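Local coordinates for protein diguanylate cyclase (Marinobacter aquaeolei VT8, PDB 3IGN) that probably catalyses the joining of two GTP molecules into cyclic di-GMP with release of diphosphate, this chain being its GGDEF domain, at residues 43-48 with 91-96; 129-134 with 161-166. All blocks are in the same frame, centred on the assembly; numbering follows the deposited sequence.

Contact 1: residues 43-48 with 91-96; sequences VMFDID and FGIILP
F45 and F91 face each other across two antiparallel strands at the centre of the GGDEF-domain sheet, joined by two backbone hydrogen bonds, one in each direction. F91 N lies 2.7 Å from F45 O; V43 and I93 form the next hydrogen-bonded pair. V43, F45, F91 and I93 share one face of the sheet, and these four side chains are all apolar. F45 has CG in the crowded position between its backbone N and carbonyl carbon (chi1 67°), which swings the ring across to the neighbouring strand. F91 CB sits over one face of that ring, 3.6 Å from its centroid, a CH-pi contact. The two rings are nearly parallel, their planes 15° apart, yet slid so far that they hardly overlap. I93 adds its CD1, 3.7 Å from F45 CE2. A leucine in place of F45 would probably lose the flat surface under F91 CB and leave I93 CD1 poorly packed. I47 reaches the edge of the F91 ring with CD1, while T69 of helix 59-74 touches both phenylalanine side chains and I47. Further along, V43 meets L95, whose side chain also touches D81, a cyclic di-GMP-binding residue, so this end of the sheet borders the ligand pocket. On the other face, M44, a selenomethionine, bends its chain back over G92, a position where a side chain would crowd the methyl group of M44: M44 CE lies 4.0 Å from G92 CA.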
ATOM      1  N   VAL A  43       4.035  -3.043   3.679  1.00 21.21           N
ATOM      2  CA  VAL A  43       3.324  -3.365   2.452  1.00 22.13           C
ATOM      3  C   VAL A  43       3.489  -2.191   1.495  1.00 21.71           C
ATOM      4  O   VAL A  43       3.507  -1.039   1.913  1.00 22.17           O
ATOM      5  CB  VAL A  43       1.815  -3.570   2.701  1.00 22.88           C
ATOM      6  CG1 VAL A  43       1.108  -3.921   1.383  1.00 24.89           C
ATOM      7  CG2 VAL A  43       1.600  -4.663   3.733  1.00 24.12           C
HETATM    8  N   MSE A  44       3.652  -2.496   0.215  1.00 24.19           N
HETATM    9  CA  MSE A  44       3.773  -1.470  -0.813  1.00 27.38           C
HETATM   10  C   MSE A  44       2.885  -2.009  -1.916  1.00 24.68           C
HETATM   11  O   MSE A  44       3.071  -3.142  -2.352  1.00 24.81           O
HETATM   12  CB  MSE A  44       5.209  -1.364  -1.340  1.00 34.87           C
HETATM   13  CG  MSE A  44       6.276  -1.234  -0.276  1.00 46.25           C
HETATM   14 SE   MSE A  44       7.299   0.390  -0.483  1.00 58.47          SE
HETATM   15  CE  MSE A  44       5.912   1.573   0.066  1.00 50.40           C
ATOM     16  N   PHE A  45       1.889  -1.241  -2.336  1.00 25.67           N
ATOM     17  CA  PHE A  45       1.024  -1.723  -3.400  1.00 26.42           C
ATOM     18  C   PHE A  45       0.657  -0.639  -4.397  1.00 27.98           C
ATOM     19  O   PHE A  45       0.677   0.552  -4.079  1.00 26.37           O
ATOM     20  CB  PHE A  45      -0.219  -2.434  -2.826  1.00 26.01           C
ATOM     21  CG  PHE A  45      -1.189  -1.543  -2.085  1.00 27.88           C
ATOM     22  CD1 PHE A  45      -2.329  -1.058  -2.725  1.00 29.62           C
ATOM     23  CD2 PHE A  45      -1.015  -1.265  -0.730  1.00 26.57           C
ATOM     24  CE1 PHE A  45      -3.287  -0.316  -2.030  1.00 29.35           C
ATOM     25  CE2 PHE A  45      -1.965  -0.524  -0.024  1.00 25.47           C
ATOM     26  CZ  PHE A  45      -3.105  -0.051  -0.674  1.00 25.60           C
ATOM     27  N   ASP A  46       0.365  -1.083  -5.616  1.00 28.93           N
ATOM     28  CA  ASP A  46       0.022  -0.208  -6.732  1.00 31.38           C
ATOM     29  C   ASP A  46      -1.282  -0.652  -7.371  1.00 32.88           C
ATOM     30  O   ASP A  46      -1.652  -1.824  -7.315  1.00 34.70           O
ATOM     31  CB  ASP A  46       1.096  -0.286  -7.824  1.00 36.52           C
ATOM     32  CG  ASP A  46       2.372   0.423  -7.454  1.00 44.11           C
ATOM     33  OD1 ASP A  46       2.517   0.827  -6.282  1.00 46.23           O
ATOM     34  OD2 ASP A  46       3.240   0.570  -8.343  1.00 47.20           O
ATOM     35  N   ILE A  47      -1.963   0.296  -8.000  1.00 34.55           N
ATOM     36  CA  ILE A  47      -3.198   0.000  -8.702  1.00 31.99           C
ATOM     37  C   ILE A  47      -2.741  -0.557 -10.049  1.00 30.88           C
ATOM     38  O   ILE A  47      -1.900   0.041 -10.708  1.00 31.23           O
ATOM     39  CB  ILE A  47      -4.011   1.281  -8.928  1.00 32.10           C
ATOM     40  CG1 ILE A  47      -4.534   1.797  -7.582  1.00 30.44           C
ATOM     41  CG2 ILE A  47      -5.145   1.015  -9.908  1.00 29.64           C
ATOM     42  CD1 ILE A  47      -4.726   3.301  -7.539  1.00 31.31           C
ATOM     43  N   ASP A  48      -3.276  -1.704 -10.446  1.00 31.90           N
ATOM     44  CA  ASP A  48      -2.897  -2.317 -11.718  1.00 29.94           C
ATOM     45  C   ASP A  48      -3.413  -1.537 -12.921  1.00 30.12           C
ATOM     46  O   ASP A  48      -4.497  -0.958 -12.873  1.00 30.80           O
ATOM     47  CB  ASP A  48      -3.430  -3.752 -11.806  1.00 29.66           C
ATOM     48  CG  ASP A  48      -2.724  -4.696 -10.858  1.00 30.66           C
ATOM     49  OD1 ASP A  48      -1.491  -4.593 -10.744  1.00 32.25           O
ATOM     50  OD2 ASP A  48      -3.399  -5.548 -10.249  1.00 33.28           O
ATOM     51  N   PHE A  91       0.767   2.965  -2.810  1.00 25.57           N
ATOM     52  CA  PHE A  91       0.406   3.110  -1.401  1.00 25.20           C
ATOM     53  C   PHE A  91       1.314   2.237  -0.546  1.00 24.00           C
ATOM     54  O   PHE A  91       1.899   1.280  -1.032  1.00 25.38           O
ATOM     55  CB  PHE A  91      -1.040   2.668  -1.172  1.00 26.66           C
ATOM     56  CG  PHE A  91      -2.051   3.438  -1.966  1.00 29.13           C
ATOM     57  CD1 PHE A  91      -2.802   4.444  -1.368  1.00 30.13           C
ATOM     58  CD2 PHE A  91      -2.269   3.143  -3.309  1.00 27.34           C
ATOM     59  CE1 PHE A  91      -3.765   5.148  -2.096  1.00 31.98           C
ATOM     60  CE2 PHE A  91      -3.225   3.840  -4.042  1.00 31.30           C
ATOM     61  CZ  PHE A  91      -3.975   4.843  -3.435  1.00 31.61           C
ATOM     62  N   GLY A  92       1.422   2.574   0.732  1.00 23.05           N
ATOM     63  CA  GLY A  92       2.237   1.779   1.629  1.00 18.88           C
ATOM     64  C   GLY A  92       1.498   1.623   2.943  1.00 21.89           C
ATOM     65  O   GLY A  92       0.682   2.464   3.296  1.00 23.38           O
ATOM     66  N   ILE A  93       1.760   0.534   3.657  1.00 20.01           N
ATOM     67  CA  ILE A  93       1.133   0.323   4.959  1.00 21.29           C
ATOM     68  C   ILE A  93       2.171  -0.259   5.908  1.00 21.82           C
ATOM     69  O   ILE A  93       2.922  -1.158   5.527  1.00 22.40           O
ATOM     70  CB  ILE A  93      -0.033  -0.696   4.914  1.00 20.41           C
ATOM     71  CG1 ILE A  93      -0.911  -0.491   3.681  1.00 19.30           C
ATOM     72  CG2 ILE A  93      -0.896  -0.536   6.155  1.00 19.30           C
ATOM     73  CD1 ILE A  93      -1.947  -1.593   3.511  1.00 23.14           C
ATOM     74  N   ILE A  94       2.211   0.261   7.131  1.00 19.16           N
ATOM     75  CA  ILE A  94       3.125  -0.255   8.143  1.00 18.78           C
ATOM     76  C   ILE A  94       2.236  -1.150   8.984  1.00 20.42           C
ATOM     77  O   ILE A  94       1.163  -0.740   9.416  1.00 20.92           O
ATOM     78  CB  ILE A  94       3.693   0.858   9.048  1.00 16.77           C
ATOM     79  CG1 ILE A  94       4.496   1.852   8.216  1.00 17.46           C
ATOM     80  CG2 ILE A  94       4.593   0.249  10.137  1.00 18.02           C
ATOM     81  CD1 ILE A  94       4.947   3.096   8.992  1.00 17.11           C
ATOM     82  N   LEU A  95       2.667  -2.386   9.192  1.00 18.62           N
ATOM     83  CA  LEU A  95       1.890  -3.321   9.985  1.00 17.99           C
ATOM     84  C   LEU A  95       2.708  -3.761  11.198  1.00 19.50           C
ATOM     85  O   LEU A  95       3.463  -4.729  11.138  1.00 20.88           O
ATOM     86  CB  LEU A  95       1.512  -4.535   9.138  1.00 17.85           C
ATOM     87  CG  LEU A  95       0.813  -4.275   7.797  1.00 19.72           C
ATOM     88  CD1 LEU A  95       0.643  -5.599   7.059  1.00 21.84           C
ATOM     89  CD2 LEU A  95      -0.549  -3.614   8.029  1.00 21.44           C
ATOM     90  N   PRO A  96       2.570  -3.049  12.324  1.00 19.00           N
ATOM     91  CA  PRO A  96       3.328  -3.420  13.520  1.00 18.59           C
ATOM     92  C   PRO A  96       2.799  -4.702  14.164  1.00 21.16           C
ATOM     93  O   PRO A  96       1.627  -5.042  14.020  1.00 21.28           O
ATOM     94  CB  PRO A  96       3.152  -2.192  14.424  1.00 20.49           C
ATOM     95  CG  PRO A  96       1.764  -1.750  14.093  1.00 22.41           C
ATOM     96  CD  PRO A  96       1.736  -1.856  12.574  1.00 19.48           C
TER

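Contact 2: residues 129-134 with 161-166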
ATOM      1  N   THR A 129      -7.786  -3.846 -10.216  1.00 34.97           N
ATOM      2  CA  THR A 129      -7.124  -4.649  -9.202  1.00 33.45           C
ATOM      3  C   THR A 129      -5.850  -3.977  -8.728  1.00 33.21           C
ATOM      4  O   THR A 129      -5.435  -2.949  -9.266  1.00 29.79           O
ATOM      5  CB  THR A 129      -6.754  -6.046  -9.737  1.00 34.12           C
ATOM      6  OG1 THR A 129      -5.905  -5.912 -10.886  1.00 33.68           O
ATOM      7  CG2 THR A 129      -8.004  -6.826 -10.114  1.00 32.83           C
ATOM      8  N   VAL A 130      -5.236  -4.566  -7.709  1.00 30.55           N
ATOM      9  CA  VAL A 130      -3.989  -4.046  -7.166  1.00 28.72           C
ATOM     10  C   VAL A 130      -2.985  -5.178  -7.047  1.00 28.56           C
ATOM     11  O   VAL A 130      -3.353  -6.347  -6.909  1.00 27.49           O
ATOM     12  CB  VAL A 130      -4.163  -3.438  -5.747  1.00 28.75           C
ATOM     13  CG1 VAL A 130      -4.860  -2.078  -5.823  1.00 26.96           C
ATOM     14  CG2 VAL A 130      -4.953  -4.395  -4.879  1.00 30.14           C
ATOM     15  N   SER A 131      -1.712  -4.816  -7.116  1.00 27.26           N
ATOM     16  CA  SER A 131      -0.623  -5.771  -6.956  1.00 27.45           C
ATOM     17  C   SER A 131      -0.030  -5.351  -5.615  1.00 27.92           C
ATOM     18  O   SER A 131       0.084  -4.164  -5.346  1.00 26.46           O
ATOM     19  CB  SER A 131       0.414  -5.613  -8.077  1.00 27.39           C
ATOM     20  OG  SER A 131      -0.073  -6.168  -9.295  1.00 29.38           O
HETATM   21  N   MSE A 132       0.344  -6.308  -4.777  1.00 28.50           N
HETATM   22  CA  MSE A 132       0.879  -5.966  -3.462  1.00 26.01           C
HETATM   23  C   MSE A 132       2.145  -6.722  -3.082  1.00 25.77           C
HETATM   24  O   MSE A 132       2.281  -7.913  -3.367  1.00 27.52           O
HETATM   25  CB  MSE A 132      -0.197  -6.218  -2.403  1.00 25.66           C
HETATM   26  CG  MSE A 132      -1.572  -5.694  -2.809  1.00 29.39           C
HETATM   27 SE   MSE A 132      -2.939  -6.033  -1.486  1.00 37.26          SE
HETATM   28  CE  MSE A 132      -3.375  -7.804  -1.967  1.00 43.42           C
ATOM     29  N   GLY A 133       3.062  -6.016  -2.428  1.00 23.45           N
ATOM     30  CA  GLY A 133       4.309  -6.613  -1.986  1.00 21.17           C
ATOM     31  C   GLY A 133       4.460  -6.474  -0.486  1.00 21.73           C
ATOM     32  O   GLY A 133       4.220  -5.401   0.061  1.00 22.49           O
ATOM     33  N   ILE A 134       4.864  -7.557   0.171  1.00 21.37           N
ATOM     34  CA  ILE A 134       5.033  -7.582   1.624  1.00 21.64           C
ATOM     35  C   ILE A 134       6.473  -7.909   1.994  1.00 23.28           C
ATOM     36  O   ILE A 134       7.096  -8.776   1.391  1.00 23.91           O
ATOM     37  CB  ILE A 134       4.144  -8.676   2.273  1.00 21.16           C
ATOM     38  CG1 ILE A 134       2.663  -8.350   2.099  1.00 21.12           C
ATOM     39  CG2 ILE A 134       4.489  -8.833   3.763  1.00 22.50           C
ATOM     40  CD1 ILE A 134       1.770  -9.544   2.413  1.00 21.23           C
ATOM     41  N   SER A 161       4.460 -11.201 -12.128  1.00 30.32           N
ATOM     42  CA  SER A 161       3.954 -12.557 -11.952  1.00 33.72           C
ATOM     43  C   SER A 161       2.474 -12.767 -12.281  1.00 34.51           C
ATOM     44  O   SER A 161       1.947 -13.861 -12.079  1.00 37.47           O
ATOM     45  CB  SER A 161       4.207 -13.005 -10.512  1.00 34.24           C
ATOM     46  OG  SER A 161       4.066 -14.404 -10.386  1.00 44.53           O
ATOM     47  N   GLY A 162       1.803 -11.732 -12.771  1.00 34.19           N
ATOM     48  CA  GLY A 162       0.400 -11.885 -13.118  1.00 32.98           C
ATOM     49  C   GLY A 162      -0.535 -10.799 -12.616  1.00 31.33           C
ATOM     50  O   GLY A 162      -1.657 -10.684 -13.104  1.00 32.86           O
ATOM     51  N   ARG A 163      -0.081 -10.003 -11.650  1.00 28.38           N
ATOM     52  CA  ARG A 163      -0.891  -8.927 -11.078  1.00 30.54           C
ATOM     53  C   ARG A 163      -2.073  -9.457 -10.267  1.00 30.62           C
ATOM     54  O   ARG A 163      -2.276 -10.665 -10.177  1.00 32.34           O
ATOM     55  CB  ARG A 163      -1.381  -7.986 -12.182  1.00 34.80           C
ATOM     56  CG  ARG A 163      -0.280  -7.087 -12.735  1.00 36.88           C
ATOM     57  CD  ARG A 163      -0.759  -6.268 -13.919  1.00 39.56           C
ATOM     58  NE  ARG A 163       0.064  -5.078 -14.125  1.00 43.91           N
ATOM     59  CZ  ARG A 163       0.990  -4.943 -15.069  1.00 47.16           C
ATOM     60  NH1 ARG A 163       1.232  -5.930 -15.924  1.00 49.54           N
ATOM     61  NH2 ARG A 163       1.682  -3.814 -15.151  1.00 48.14           N
ATOM     62  N   ASN A 164      -2.851  -8.550  -9.678  1.00 29.91           N
ATOM     63  CA  ASN A 164      -3.999  -8.924  -8.843  1.00 29.65           C
ATOM     64  C   ASN A 164      -3.583 -10.031  -7.889  1.00 31.82           C
ATOM     65  O   ASN A 164      -4.247 -11.066  -7.763  1.00 33.14           O
ATOM     66  CB  ASN A 164      -5.184  -9.378  -9.704  1.00 32.52           C
ATOM     67  CG  ASN A 164      -6.431  -9.636  -8.882  1.00 34.26           C
ATOM     68  OD1 ASN A 164      -6.625  -9.032  -7.824  1.00 34.95           O
ATOM     69  ND2 ASN A 164      -7.294 -10.525  -9.372  1.00 35.05           N
ATOM     70  N   LYS A 165      -2.478  -9.788  -7.194  1.00 31.36           N
ATOM     71  CA  LYS A 165      -1.925 -10.772  -6.281  1.00 31.36           C
ATOM     72  C   LYS A 165      -1.040 -10.142  -5.221  1.00 29.63           C
ATOM     73  O   LYS A 165      -0.630  -8.987  -5.336  1.00 28.73           O
ATOM     74  CB  LYS A 165      -1.087 -11.771  -7.069  1.00 32.24           C
ATOM     75  CG  LYS A 165      -0.129 -11.070  -8.041  1.00 33.48           C
ATOM     76  CD  LYS A 165       0.969 -11.987  -8.541  1.00 34.72           C
ATOM     77  CE  LYS A 165       0.445 -13.363  -8.847  1.00 36.53           C
ATOM     78  NZ  LYS A 165       1.475 -14.369  -8.481  1.00 36.74           N
ATOM     79  N   VAL A 166      -0.738 -10.939  -4.201  1.00 29.02           N
ATOM     80  CA  VAL A 166       0.108 -10.520  -3.093  1.00 26.67           C
ATOM     81  C   VAL A 166       1.360 -11.379  -3.110  1.00 26.34           C
ATOM     82  O   VAL A 166       1.269 -12.606  -3.180  1.00 28.22           O
ATOM     83  CB  VAL A 166      -0.562 -10.775  -1.729  1.00 27.38           C
ATOM     84  CG1 VAL A 166       0.264 -10.140  -0.615  1.00 28.38           C
ATOM     85  CG2 VAL A 166      -1.962 -10.273  -1.729  1.00 27.08           C
TER
HETATM   86  O   HOH W   1      -7.401  -6.690  -6.649  1.00 32.59           O
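R163, N164 and V166 bring the chain back against strand 130-134 as it leaves helix 144-160, and the returning chain starts the parallel edge strand of the GGDEF-domain sheet. The turn is made at G162, where a Schellman motif ends the helix; its positive phi would jam a side chain against the preceding carbonyl, so glycine suits the place. R163 then lays the aliphatic root of its side chain beside S131, with R163 CG 3.6 Å from S131 OG. That small hydroxyl is hydrogen-bonded to D48, and R163 NE makes a long, weak ion pair with the same carboxylate. N164 meets T129 at about a right angle, N164 CG lying 3.4 Å from T129 CG2. A chi1 of -174° turns the N164 amide away from its own backbone N and carries it across the threonine's CB and CG2, where both its ends are used: OD1 accepts from R111 and from a water that also takes the N-H of V130, and ND2 donates to E115. Asparagine fits here because one flat group can both accept and donate, and because its backbone takes up the left-handed conformation needed in the turn. The CB of K165 points away from strand 130-134, and its NZ donates to S161 OG at 3.2 Å, closing the loop on itself. Its carbonyl O, by contrast, receives M132 N at 2.9 Å, the one direct hydrogen bond between the segments. V166 pairs in parallel with M132, and its branched side chain suits an extended strand. Standing opposite its backbone N (chi1 -172°), one methyl presses tightly on the neighbouring isoleucine: V166 CG1 is 3.4 Å from I134 CD1.

Contact 1 lies about 2 Å from the centre of the chain and every touching residue is buried; contact 2, centred about 11 Å from there, is partly exposed at the sheet's edge. Strands 40-47 and 130-136 are neighbours, and the two contacts lie on either side of their pairing in one sheet. The inner contact joins two full antiparallel strands through paired backbone bonds and aromatic packing, whereas the outer one joins a strand to a loop and the start of a short parallel strand, relying more on polar side chains and a water. D48 bridges them: its OD2 lies 2.6 Å from T129 OG1, a probable hydrogen bond.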